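Local structure of calcium homeostasis modulator 1 (Oryzias latipes, 6LMT) at residues Cys41-Pro45 against Ala156-Cys160; Phe68-Val74 against Ile102-Ser106; Leu118-Phe124 against Ile180-Trp186; Phe137-Leu142 against Asp166-Arg170. The protein forms an octameric channel of the calcium homeostasis modulator family, probably a large pore that passes ions and small molecules across the plasma membrane. All coordinates share one frame; numbering follows the deposited sequence.

Contact 1. Residues Cys41-Pro45 against Ala156-Cys160; sequences CPCMP and ARIPC
C160 turns SG away from its own carbonyl carbon (chi1 -62°) and C43 swings its sulfur to chi1 -83°, so that the two sulfurs meet in a disulfide, C43 SG to C160 SG 2.0 Å, twisted to a chi3 of 110°. C43 itself has left-handed helical backbone angles. Its CA lies against the carbonyl of A156 in a CA-H...O contact, CA to O 3.3 Å. In the partner loop, R157 to C160 form a type I turn, closed by the backbone bond from C160 N to R157 O, 3.1 Å. This turn presents the ring of P159 to both cysteines of the Cys-Pro-Cys sequence: CG lies 3.8 Å from C41 SG, and CD 4.0 Å from C43 SG. C41 is bonded to C126 of helix 122-128, so neighbouring disulfides tie the 41-45 loop to that helix and to the 156-160 loop, as on the extracellular side of CALHM channels. Further along, the methyl CB of A156 sits under the P45 ring, 3.8 Å from its CD. N48 reaches both loops, donating from ND2 to A156 O and accepting weakly at OD1 from the backbone of C43 and M44. R175 of a neighbouring subunit donates to the carbonyl of C41.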
# COMPACT_ATOMS: atom_id res chain seq x y z
N CYS A 41 -35.94 -0.97 -0.14
CA CYS A 41 -37.30 -0.48 -0.31
C CYS A 41 -38.27 -1.65 -0.18
O CYS A 41 -37.99 -2.73 -0.70
CB CYS A 41 -37.42 0.19 -1.68
SG CYS A 41 -38.96 1.03 -2.07
N PRO A 42 -39.38 -1.48 0.54
CA PRO A 42 -40.32 -2.60 0.73
C PRO A 42 -40.96 -3.06 -0.55
O PRO A 42 -41.29 -4.24 -0.66
CB PRO A 42 -41.38 -2.01 1.66
CG PRO A 42 -40.79 -0.83 2.20
CD PRO A 42 -39.84 -0.29 1.25
N CYS A 43 -41.13 -2.14 -1.51
CA CYS A 43 -41.84 -2.34 -2.77
C CYS A 43 -43.28 -2.81 -2.55
O CYS A 43 -43.78 -3.69 -3.22
CB CYS A 43 -41.08 -3.26 -3.73
SG CYS A 43 -39.83 -2.34 -4.66
N MET A 44 -43.94 -2.16 -1.60
CA MET A 44 -45.33 -2.30 -1.24
C MET A 44 -45.93 -0.91 -1.13
O MET A 44 -45.29 -0.03 -0.56
CB MET A 44 -45.47 -3.04 0.09
CG MET A 44 -44.98 -4.44 0.05
SD MET A 44 -44.83 -5.16 1.67
CE MET A 44 -46.53 -5.30 2.13
N PRO A 45 -47.14 -0.69 -1.64
CA PRO A 45 -47.69 0.67 -1.67
C PRO A 45 -48.11 1.23 -0.34
O PRO A 45 -48.49 2.40 -0.28
CB PRO A 45 -48.89 0.52 -2.61
CG PRO A 45 -49.25 -0.87 -2.52
CD PRO A 45 -48.01 -1.64 -2.35
N ALA A 156 -45.51 0.26 -7.22
CA ALA A 156 -44.69 0.19 -6.03
C ALA A 156 -43.46 -0.67 -6.21
O ALA A 156 -42.52 -0.55 -5.43
CB ALA A 156 -45.51 -0.33 -4.86
N ARG A 157 -43.43 -1.52 -7.23
CA ARG A 157 -42.32 -2.43 -7.44
C ARG A 157 -41.26 -1.86 -8.38
O ARG A 157 -40.26 -2.53 -8.62
CB ARG A 157 -42.83 -3.76 -7.96
CG ARG A 157 -43.71 -4.48 -6.96
CD ARG A 157 -43.99 -5.91 -7.36
NE ARG A 157 -44.79 -6.01 -8.58
CZ ARG A 157 -46.12 -6.14 -8.60
NH1 ARG A 157 -46.81 -6.19 -7.48
NH2 ARG A 157 -46.76 -6.23 -9.76
N ILE A 158 -41.49 -0.64 -8.89
CA ILE A 158 -40.47 0.05 -9.70
C ILE A 158 -39.11 0.22 -9.03
O ILE A 158 -38.10 0.00 -9.71
CB ILE A 158 -41.04 1.37 -10.24
CG1 ILE A 158 -42.09 1.09 -11.30
CG2 ILE A 158 -39.99 2.31 -10.79
CD1 ILE A 158 -42.86 2.28 -11.75
N PRO A 159 -38.98 0.53 -7.72
CA PRO A 159 -37.62 0.59 -7.15
C PRO A 159 -36.88 -0.74 -7.06
O PRO A 159 -35.71 -0.73 -6.71
CB PRO A 159 -37.87 1.14 -5.75
CG PRO A 159 -39.08 1.81 -5.83
CD PRO A 159 -39.93 1.09 -6.74
N CYS A 160 -37.52 -1.85 -7.37
CA CYS A 160 -36.95 -3.18 -7.22
C CYS A 160 -36.74 -3.77 -8.61
O CYS A 160 -37.71 -3.98 -9.35
CB CYS A 160 -37.90 -4.04 -6.38
SG CYS A 160 -38.15 -3.44 -4.69

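Contact 2. Residues Phe68-Val74 against Ile102-Ser106; sequences FVLNNNV and ITQRS. With Y01 (cholesterol hemisuccinate), chain K; Y01 (cholesterol hemisuccinate), chain I.
I102 is the side chain that most of segment 68-74 meets, and its two branches divide the work. CG2, placed anti to the backbone N, touches the edge of the F68 ring at CD1, 3.6 Å away. CD1, at the end of the other branch, reaches CG1 of V74 at 3.8 Å. N71 slants across I102 and sets OD1 3.3 Å from the CG2 methyl. That oxygen is also 3.1 Å from NH2 of R105, but the amide and guanidinium planes stand 66° apart and the angle is too poor for a hydrogen bond. OG1 of T103 lies in the plane of the F68 ring at its edge, 3.9 Å from CZ, while its polar bond goes back to L99 O.

Behind this first shell, S106 OG bonds back to I102 O, 2.8 Å, at the C-terminal end of helix 92-105. R105 NE is held by S101 O. F64 meets the F68 ring edge-to-face, and F197 of a neighbouring subunit packs on F68. A type I turn from N71 to V74 leads out of helix 48-70 and brings V74 back to I102. Two lipids flank the pair: Q104 meets one cholesterol hemisuccinate around its CAT, with OE1 at 3.3 Å, and V69 CG1 is 3.7 Å from CAM of the other. Here the ends of two helices of the CALHM membrane bundle meet, with a sterol site beside each.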
# COMPACT_ATOMS: atom_id res chain seq x y z
N PHE A 68 -24.56 16.29 19.66
CA PHE A 68 -24.69 16.74 21.04
C PHE A 68 -24.07 15.77 22.04
O PHE A 68 -23.55 16.21 23.07
CB PHE A 68 -26.15 16.94 21.40
CG PHE A 68 -26.76 18.16 20.81
CD1 PHE A 68 -25.99 19.24 20.48
CD2 PHE A 68 -28.10 18.20 20.54
CE1 PHE A 68 -26.55 20.36 19.93
CE2 PHE A 68 -28.66 19.33 19.99
CZ PHE A 68 -27.88 20.40 19.68
N VAL A 69 -24.14 14.48 21.78
CA VAL A 69 -23.58 13.49 22.69
C VAL A 69 -22.06 13.51 22.65
O VAL A 69 -21.39 13.41 23.68
CB VAL A 69 -24.16 12.11 22.36
CG1 VAL A 69 -23.49 11.02 23.14
CG2 VAL A 69 -25.62 12.08 22.68
N LEU A 70 -21.48 13.69 21.47
CA LEU A 70 -20.03 13.69 21.35
C LEU A 70 -19.38 15.01 21.74
O LEU A 70 -18.17 15.04 21.91
CB LEU A 70 -19.62 13.34 19.93
CG LEU A 70 -19.93 11.91 19.51
CD1 LEU A 70 -19.54 11.68 18.08
CD2 LEU A 70 -19.22 10.94 20.41
N ASN A 71 -20.15 16.08 21.89
CA ASN A 71 -19.59 17.36 22.28
C ASN A 71 -19.45 17.40 23.80
O ASN A 71 -20.43 17.20 24.52
CB ASN A 71 -20.48 18.49 21.78
CG ASN A 71 -19.74 19.79 21.56
OD1 ASN A 71 -20.17 20.62 20.78
ND2 ASN A 71 -18.64 19.99 22.27
N ASN A 72 -18.24 17.67 24.27
CA ASN A 72 -17.94 17.62 25.70
C ASN A 72 -18.24 18.91 26.44
O ASN A 72 -17.85 19.04 27.60
CB ASN A 72 -16.47 17.24 25.90
CG ASN A 72 -16.21 15.78 25.61
OD1 ASN A 72 -16.95 14.91 26.05
ND2 ASN A 72 -15.15 15.51 24.86
N ASN A 73 -18.92 19.86 25.82
CA ASN A 73 -19.32 21.09 26.49
C ASN A 73 -20.81 21.14 26.77
O ASN A 73 -21.30 22.14 27.29
CB ASN A 73 -18.93 22.32 25.67
CG ASN A 73 -17.45 22.50 25.58
OD1 ASN A 73 -16.71 22.22 26.52
ND2 ASN A 73 -16.99 23.01 24.45
N VAL A 74 -21.56 20.09 26.42
CA VAL A 74 -23.00 20.15 26.63
C VAL A 74 -23.37 19.84 28.07
O VAL A 74 -24.45 20.22 28.52
CB VAL A 74 -23.73 19.20 25.68
CG1 VAL A 74 -23.41 19.57 24.25
CG2 VAL A 74 -23.36 17.77 25.95
N ILE A 102 -22.70 24.97 19.38
CA ILE A 102 -22.81 23.52 19.37
C ILE A 102 -23.83 23.06 18.34
O ILE A 102 -23.62 22.07 17.64
CB ILE A 102 -23.16 23.02 20.79
CG1 ILE A 102 -22.07 23.41 21.77
CG2 ILE A 102 -23.30 21.54 20.82
CD1 ILE A 102 -22.45 23.15 23.21
N THR A 103 -24.93 23.80 18.22
CA THR A 103 -26.00 23.44 17.29
C THR A 103 -25.55 23.55 15.85
O THR A 103 -25.86 22.67 15.03
CB THR A 103 -27.20 24.34 17.55
OG1 THR A 103 -27.63 24.17 18.90
CG2 THR A 103 -28.35 24.00 16.63
N GLN A 104 -24.78 24.59 15.52
CA GLN A 104 -24.35 24.79 14.14
C GLN A 104 -23.32 23.75 13.70
O GLN A 104 -23.31 23.36 12.53
CB GLN A 104 -23.80 26.19 13.98
CG GLN A 104 -24.88 27.24 13.96
CD GLN A 104 -24.33 28.62 14.11
OE1 GLN A 104 -23.15 28.81 14.37
NE2 GLN A 104 -25.20 29.61 13.97
N ARG A 105 -22.46 23.29 14.60
CA ARG A 105 -21.55 22.23 14.21
C ARG A 105 -22.23 20.87 14.19
O ARG A 105 -21.73 19.94 13.54
CB ARG A 105 -20.36 22.20 15.15
CG ARG A 105 -19.53 23.45 15.08
CD ARG A 105 -18.44 23.43 16.11
NE ARG A 105 -18.98 23.41 17.47
CZ ARG A 105 -18.24 23.27 18.56
NH1 ARG A 105 -16.93 23.15 18.46
NH2 ARG A 105 -18.82 23.26 19.75
N SER A 106 -23.35 20.72 14.88
CA SER A 106 -24.06 19.46 14.90
C SER A 106 -24.97 19.27 13.70
O SER A 106 -25.59 18.22 13.59
CB SER A 106 -24.88 19.34 16.18
OG SER A 106 -24.03 19.30 17.29
CAA Y01 K . -30.92 18.82 7.69
CBA Y01 K . -30.57 20.29 7.59
CAB Y01 K . -31.78 21.15 7.93
CAN Y01 K . -29.38 20.63 8.47
CAJ Y01 K . -29.02 22.09 8.59
CAO Y01 K . -28.28 22.62 7.39
CBB Y01 K . -27.67 24.03 7.55
CAC Y01 K . -28.73 24.99 8.08
CBE Y01 K . -26.37 23.97 8.37
CAP Y01 K . -25.46 22.80 7.89
CAQ Y01 K . -24.00 23.22 8.13
CBG Y01 K . -24.13 24.47 8.98
CBI Y01 K . -25.38 25.18 8.41
CAE Y01 K . -25.15 25.70 6.98
CAU Y01 K . -25.69 26.33 9.37
CAS Y01 K . -24.50 27.29 9.52
CBF Y01 K . -23.22 26.58 10.01
CBD Y01 K . -22.89 25.35 9.16
CAK Y01 K . -21.76 24.57 9.81
CAI Y01 K . -20.68 25.44 10.36
CAZ Y01 K . -20.73 26.76 10.42
CAV Y01 K . -19.52 27.57 10.83
CBH Y01 K . -22.00 27.54 10.10
CAD Y01 K . -21.78 28.31 8.79
CAT Y01 K . -22.24 28.54 11.25
CAR Y01 K . -21.01 29.39 11.59
CBC Y01 K . -19.83 28.53 11.95
OAW Y01 K . -18.68 29.42 12.14
CAY Y01 K . -17.64 29.03 12.86
OAG Y01 K . -17.55 27.95 13.38
CAM Y01 K . -16.61 30.11 12.99
CAL Y01 K . -15.37 29.80 13.81
CAX Y01 K . -14.28 29.04 13.08
OAH Y01 K . -13.68 29.63 12.16
OAF Y01 K . -14.04 27.87 13.42
CAA Y01 I . -24.90 -3.08 8.04
CBA Y01 I . -24.49 -1.62 8.01
CAB Y01 I . -25.62 -0.76 7.48
CAN Y01 I . -24.03 -1.15 9.39
CAJ Y01 I . -23.84 0.34 9.56
CAO Y01 I . -23.47 0.72 10.98
CBB Y01 I . -24.44 1.66 11.72
CAC Y01 I . -25.87 1.42 11.25
CBE Y01 I . -24.35 1.49 13.25
CAP Y01 I . -23.89 0.08 13.68
CAQ Y01 I . -23.34 0.22 15.11
CBG Y01 I . -23.80 1.62 15.50
CBI Y01 I . -23.51 2.41 14.20
CAE Y01 I . -22.04 2.41 13.79
CAU Y01 I . -23.96 3.84 14.42
CAS Y01 I . -23.22 4.43 15.62
CBF Y01 I . -23.63 3.73 16.91
CBD Y01 I . -23.37 2.21 16.84
CAK Y01 I . -24.15 1.57 17.99
CAI Y01 I . -24.03 2.32 19.27
CAZ Y01 I . -23.41 3.49 19.40
CAV Y01 I . -23.09 4.06 20.77
CBH Y01 I . -23.01 4.33 18.20
CAD Y01 I . -21.47 4.35 18.11
CAT Y01 I . -23.55 5.76 18.44
CAR Y01 I . -23.08 6.34 19.77
CBC Y01 I . -23.52 5.50 20.94
OAW Y01 I . -22.98 6.06 22.18
CAY Y01 I . -21.70 6.46 22.28
OAG Y01 I . -20.75 5.81 21.98
CAM Y01 I . -21.61 7.86 22.80
CAL Y01 I . -20.92 8.12 24.13
CAX Y01 I . -19.47 8.56 24.04
OAH Y01 I . -18.60 7.69 23.85
OAF Y01 I . -19.22 9.78 24.16

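Contact 3. Residues Leu118-Phe124 against Ile180-Trp186; sequences LMDGKSF and ISQACGW
NE2 of Q182 is gripped by two carbonyls: M119 O at 3.4 Å, a weak but fairly straight bond (161° at the hydrogen), and E38 O of a neighbouring subunit. OE1 of the same amide accepts from Y51 OH of that subunit, so both ends of the group are held. Helix 108-120 ends at G121, which has positive phi and is also the N-cap of helix 122-128; this kink packs on helix 167-202. A second link joins S181 OG to L118 O, but it is modelled too short for its length to be trusted. G185 lets the helices come close, its CA lying 3.7 Å from L118 CB.

Before the kink, M119, bent at chi2 (-55°), lays its end over the indole of W186 in a Met-aromatic contact. SD is 4.2 Å from the centroid of the five-membered ring. F37 of the neighbouring subunit packs on both residues, and a cholesterol hemisuccinate touches M119. After it, F124 takes S181 OG over one face of its ring, and its CD2 is 3.6 Å from S181 CB. C184 SG comes to the edge of that ring, 5.1 Å from its centroid. Above W186, the methyl CE of M119 stands 3.6 Å from the five-membered ring centroid, 7° off the normal.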
# COMPACT_ATOMS: atom_id res chain seq x y z
N LEU A 118 -30.28 12.63 -1.51
CA LEU A 118 -30.95 13.23 -2.65
C LEU A 118 -30.15 13.08 -3.94
O LEU A 118 -30.74 12.98 -5.01
CB LEU A 118 -31.24 14.69 -2.38
CG LEU A 118 -32.25 15.04 -1.30
CD1 LEU A 118 -32.22 16.50 -1.00
CD2 LEU A 118 -33.61 14.60 -1.70
N MET A 119 -28.82 13.07 -3.87
CA MET A 119 -28.04 12.85 -5.08
C MET A 119 -28.07 11.41 -5.53
O MET A 119 -27.90 11.14 -6.71
CB MET A 119 -26.60 13.27 -4.89
CG MET A 119 -26.38 14.70 -4.68
SD MET A 119 -27.06 15.80 -5.90
CE MET A 119 -26.52 17.30 -5.14
N ASP A 120 -28.25 10.48 -4.61
CA ASP A 120 -28.35 9.08 -4.99
C ASP A 120 -29.71 8.77 -5.60
O ASP A 120 -29.79 7.98 -6.54
CB ASP A 120 -28.10 8.21 -3.77
CG ASP A 120 -27.80 6.78 -4.13
OD1 ASP A 120 -27.66 6.46 -5.32
OD2 ASP A 120 -27.73 5.94 -3.22
N GLY A 121 -30.77 9.37 -5.09
CA GLY A 121 -32.06 9.25 -5.72
C GLY A 121 -32.94 8.11 -5.28
O GLY A 121 -34.08 8.02 -5.73
N LYS A 122 -32.46 7.23 -4.39
CA LYS A 122 -33.23 6.05 -4.01
C LYS A 122 -34.37 6.35 -3.06
O LYS A 122 -35.37 5.64 -3.09
CB LYS A 122 -32.33 5.01 -3.37
CG LYS A 122 -31.33 4.40 -4.28
CD LYS A 122 -30.66 3.29 -3.54
CE LYS A 122 -29.65 2.57 -4.38
NZ LYS A 122 -28.44 3.39 -4.58
N SER A 123 -34.24 7.35 -2.19
CA SER A 123 -35.34 7.71 -1.30
C SER A 123 -36.51 8.31 -2.05
O SER A 123 -37.66 8.09 -1.67
CB SER A 123 -34.87 8.69 -0.24
OG SER A 123 -34.12 8.02 0.73
N PHE A 124 -36.26 9.08 -3.11
CA PHE A 124 -37.37 9.57 -3.91
C PHE A 124 -37.93 8.47 -4.78
O PHE A 124 -39.13 8.49 -5.07
CB PHE A 124 -36.98 10.74 -4.81
CG PHE A 124 -36.98 12.07 -4.13
CD1 PHE A 124 -37.01 12.19 -2.77
CD2 PHE A 124 -37.13 13.22 -4.89
CE1 PHE A 124 -37.05 13.41 -2.17
CE2 PHE A 124 -37.18 14.45 -4.29
CZ PHE A 124 -37.14 14.54 -2.94
N ILE A 180 -35.21 14.50 -10.65
CA ILE A 180 -35.90 15.41 -9.74
C ILE A 180 -35.24 15.39 -8.37
O ILE A 180 -35.15 16.42 -7.69
CB ILE A 180 -37.39 15.03 -9.68
CG1 ILE A 180 -38.04 15.26 -11.03
CG2 ILE A 180 -38.14 15.81 -8.62
CD1 ILE A 180 -39.40 14.73 -11.09
N SER A 181 -34.74 14.23 -7.95
CA SER A 181 -34.05 14.12 -6.67
C SER A 181 -32.72 14.84 -6.69
O SER A 181 -32.33 15.45 -5.69
CB SER A 181 -33.86 12.65 -6.33
OG SER A 181 -33.16 12.50 -5.13
N GLN A 182 -32.00 14.78 -7.81
CA GLN A 182 -30.75 15.52 -7.94
C GLN A 182 -30.99 17.01 -8.04
O GLN A 182 -30.16 17.80 -7.60
CB GLN A 182 -29.98 15.01 -9.14
CG GLN A 182 -29.30 13.71 -8.89
CD GLN A 182 -28.75 13.11 -10.14
OE1 GLN A 182 -29.06 13.55 -11.22
NE2 GLN A 182 -27.92 12.11 -10.00
N ALA A 183 -32.12 17.42 -8.61
CA ALA A 183 -32.48 18.83 -8.62
C ALA A 183 -32.78 19.33 -7.23
O ALA A 183 -32.39 20.44 -6.87
CB ALA A 183 -33.67 19.05 -9.54
N CYS A 184 -33.49 18.54 -6.42
CA CYS A 184 -33.72 18.91 -5.03
C CYS A 184 -32.44 18.86 -4.21
O CYS A 184 -32.29 19.62 -3.26
CB CYS A 184 -34.76 17.99 -4.39
SG CYS A 184 -36.41 18.10 -5.08
N GLY A 185 -31.51 17.98 -4.57
CA GLY A 185 -30.24 17.93 -3.88
C GLY A 185 -29.37 19.13 -4.16
O GLY A 185 -28.65 19.59 -3.27
N TRP A 186 -29.39 19.63 -5.39
CA TRP A 186 -28.64 20.84 -5.70
C TRP A 186 -29.30 22.08 -5.14
O TRP A 186 -28.59 23.00 -4.74
CB TRP A 186 -28.43 20.99 -7.21
CG TRP A 186 -27.37 20.10 -7.71
CD1 TRP A 186 -27.52 19.00 -8.48
CD2 TRP A 186 -25.98 20.19 -7.42
NE1 TRP A 186 -26.32 18.41 -8.71
CE2 TRP A 186 -25.35 19.12 -8.06
CE3 TRP A 186 -25.20 21.07 -6.68
CZ2 TRP A 186 -24.00 18.91 -7.99
CZ3 TRP A 186 -23.86 20.86 -6.61
CH2 TRP A 186 -23.27 19.79 -7.27

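Contact 4. Residues Phe137-Leu142 against Asp166-Arg170; sequences FGNASL and DNEVR
Two carboxylates face segment 137-142, each with a different neighbour. That of D166 points OD2 at L142, whose CD1 and CD2 come to it from opposite sides of the carboxylate plane, CD2 at 3.8 Å. That of E168 lies beside the peptide joining F137 to G138, with OE1 3.6 Å from G138 CA. Its OE2 comes near F137 O, but both are acceptors and do not bond. D166 is the N-cap of helix 167-202, so the contact lays a loop against the first turn of that long helix. The backbone bond R170 N to D166 O, 3.1 Å, closes the turn. E168 reaches the loop because its chain bends at chi2 (-94°), and L163 of a neighbouring subunit packs against it.

V169 fills the middle of the contact. Its CG2 packs directly on the backbone of G138, 3.7 Å from CA. CG1 faces the start of the F137 side chain, 4.1 Å from its CB. The F137 ring leads off to meet that of Y176, about two turns beyond V169 on the same helix, their planes at about 50°. The branch ends of L142 and V169 meet head-on, CD1 to CG2 3.8 Å.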
# COMPACT_ATOMS: atom_id res chain seq x y z
N PHE A 137 -43.81 6.70 -19.94
CA PHE A 137 -42.59 5.92 -19.75
C PHE A 137 -42.49 4.68 -20.63
O PHE A 137 -41.38 4.18 -20.81
CB PHE A 137 -42.49 5.50 -18.27
CG PHE A 137 -42.31 6.66 -17.35
CD1 PHE A 137 -41.42 7.67 -17.67
CD2 PHE A 137 -43.15 6.84 -16.28
CE1 PHE A 137 -41.29 8.76 -16.86
CE2 PHE A 137 -43.03 7.94 -15.49
CZ PHE A 137 -42.10 8.90 -15.78
N GLY A 138 -43.59 4.18 -21.17
CA GLY A 138 -43.54 2.98 -21.97
C GLY A 138 -44.83 2.63 -22.68
O GLY A 138 -45.46 3.50 -23.28
N ASN A 139 -45.21 1.35 -22.63
CA ASN A 139 -46.51 0.93 -23.14
C ASN A 139 -47.63 1.59 -22.35
O ASN A 139 -47.51 1.84 -21.14
CB ASN A 139 -46.66 -0.59 -23.07
CG ASN A 139 -45.92 -1.32 -24.18
OD1 ASN A 139 -45.93 -0.90 -25.34
ND2 ASN A 139 -45.28 -2.43 -23.83
N ALA A 140 -48.72 1.90 -23.04
CA ALA A 140 -49.94 2.31 -22.36
C ALA A 140 -50.77 1.13 -21.91
O ALA A 140 -51.63 1.28 -21.04
CB ALA A 140 -50.77 3.22 -23.27
N SER A 141 -50.51 -0.05 -22.47
CA SER A 141 -51.26 -1.27 -22.18
C SER A 141 -50.79 -1.96 -20.92
O SER A 141 -51.20 -3.11 -20.68
CB SER A 141 -51.15 -2.24 -23.36
OG SER A 141 -49.83 -2.74 -23.47
N LEU A 142 -49.93 -1.33 -20.12
CA LEU A 142 -49.52 -1.94 -18.86
C LEU A 142 -50.64 -1.87 -17.83
O LEU A 142 -51.11 -2.91 -17.36
CB LEU A 142 -48.27 -1.24 -18.33
CG LEU A 142 -46.97 -1.42 -19.10
CD1 LEU A 142 -45.90 -0.58 -18.47
CD2 LEU A 142 -46.56 -2.88 -19.11
N ASP A 166 -40.63 -5.13 -16.65
CA ASP A 166 -40.46 -4.31 -17.84
C ASP A 166 -39.29 -3.37 -17.58
O ASP A 166 -39.43 -2.38 -16.88
CB ASP A 166 -41.74 -3.55 -18.15
CG ASP A 166 -41.76 -2.96 -19.53
OD1 ASP A 166 -40.74 -3.01 -20.25
OD2 ASP A 166 -42.84 -2.47 -19.93
N ASN A 167 -38.14 -3.69 -18.15
CA ASN A 167 -36.93 -2.96 -17.81
C ASN A 167 -36.92 -1.58 -18.44
O ASN A 167 -36.33 -0.66 -17.89
CB ASN A 167 -35.70 -3.74 -18.25
CG ASN A 167 -34.44 -3.31 -17.53
OD1 ASN A 167 -34.47 -2.46 -16.65
ND2 ASN A 167 -33.32 -3.89 -17.91
N GLU A 168 -37.58 -1.42 -19.58
CA GLU A 168 -37.60 -0.13 -20.26
C GLU A 168 -38.43 0.89 -19.48
O GLU A 168 -38.03 2.05 -19.36
CB GLU A 168 -38.13 -0.31 -21.68
CG GLU A 168 -38.06 0.92 -22.56
CD GLU A 168 -39.34 1.74 -22.55
OE1 GLU A 168 -40.44 1.15 -22.54
OE2 GLU A 168 -39.24 2.98 -22.51
N VAL A 169 -39.57 0.48 -18.95
CA VAL A 169 -40.40 1.38 -18.15
C VAL A 169 -39.73 1.66 -16.81
O VAL A 169 -39.80 2.77 -16.29
CB VAL A 169 -41.80 0.77 -17.99
CG1 VAL A 169 -42.66 1.56 -17.05
CG2 VAL A 169 -42.45 0.71 -19.31
N ARG A 170 -39.02 0.68 -16.27
CA ARG A 170 -38.34 0.88 -15.00
C ARG A 170 -37.17 1.83 -15.15
O ARG A 170 -36.96 2.69 -14.30
CB ARG A 170 -37.86 -0.45 -14.45
CG ARG A 170 -37.29 -0.34 -13.09
CD ARG A 170 -36.62 -1.60 -12.67
NE ARG A 170 -35.53 -1.94 -13.56
CZ ARG A 170 -34.31 -1.41 -13.50
NH1 ARG A 170 -34.01 -0.51 -12.59
NH2 ARG A 170 -33.39 -1.79 -14.36

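Contacts 1, 3 and 4 lie on the same side of the chain's centre, and contact 2 stands apart, its centre about 28 Å from that of contact 3 and about 49 Å from that of contact 4. Contacts 3 and 4 share helix 167-202, with centres about 22 Å apart, and contact 4 is nested within the loop that contact 3 closes. Contact 1 crosses both along the chain and touches contact 4, where I158 O packs on R170 CG, 3.5 Å away. Contact 2 is nested inside the span of contact 1. The disulfide-linked loops and the start of helix 167-202 thus form one connected end of the subunit, while contact 2 ties membrane helices together far from it.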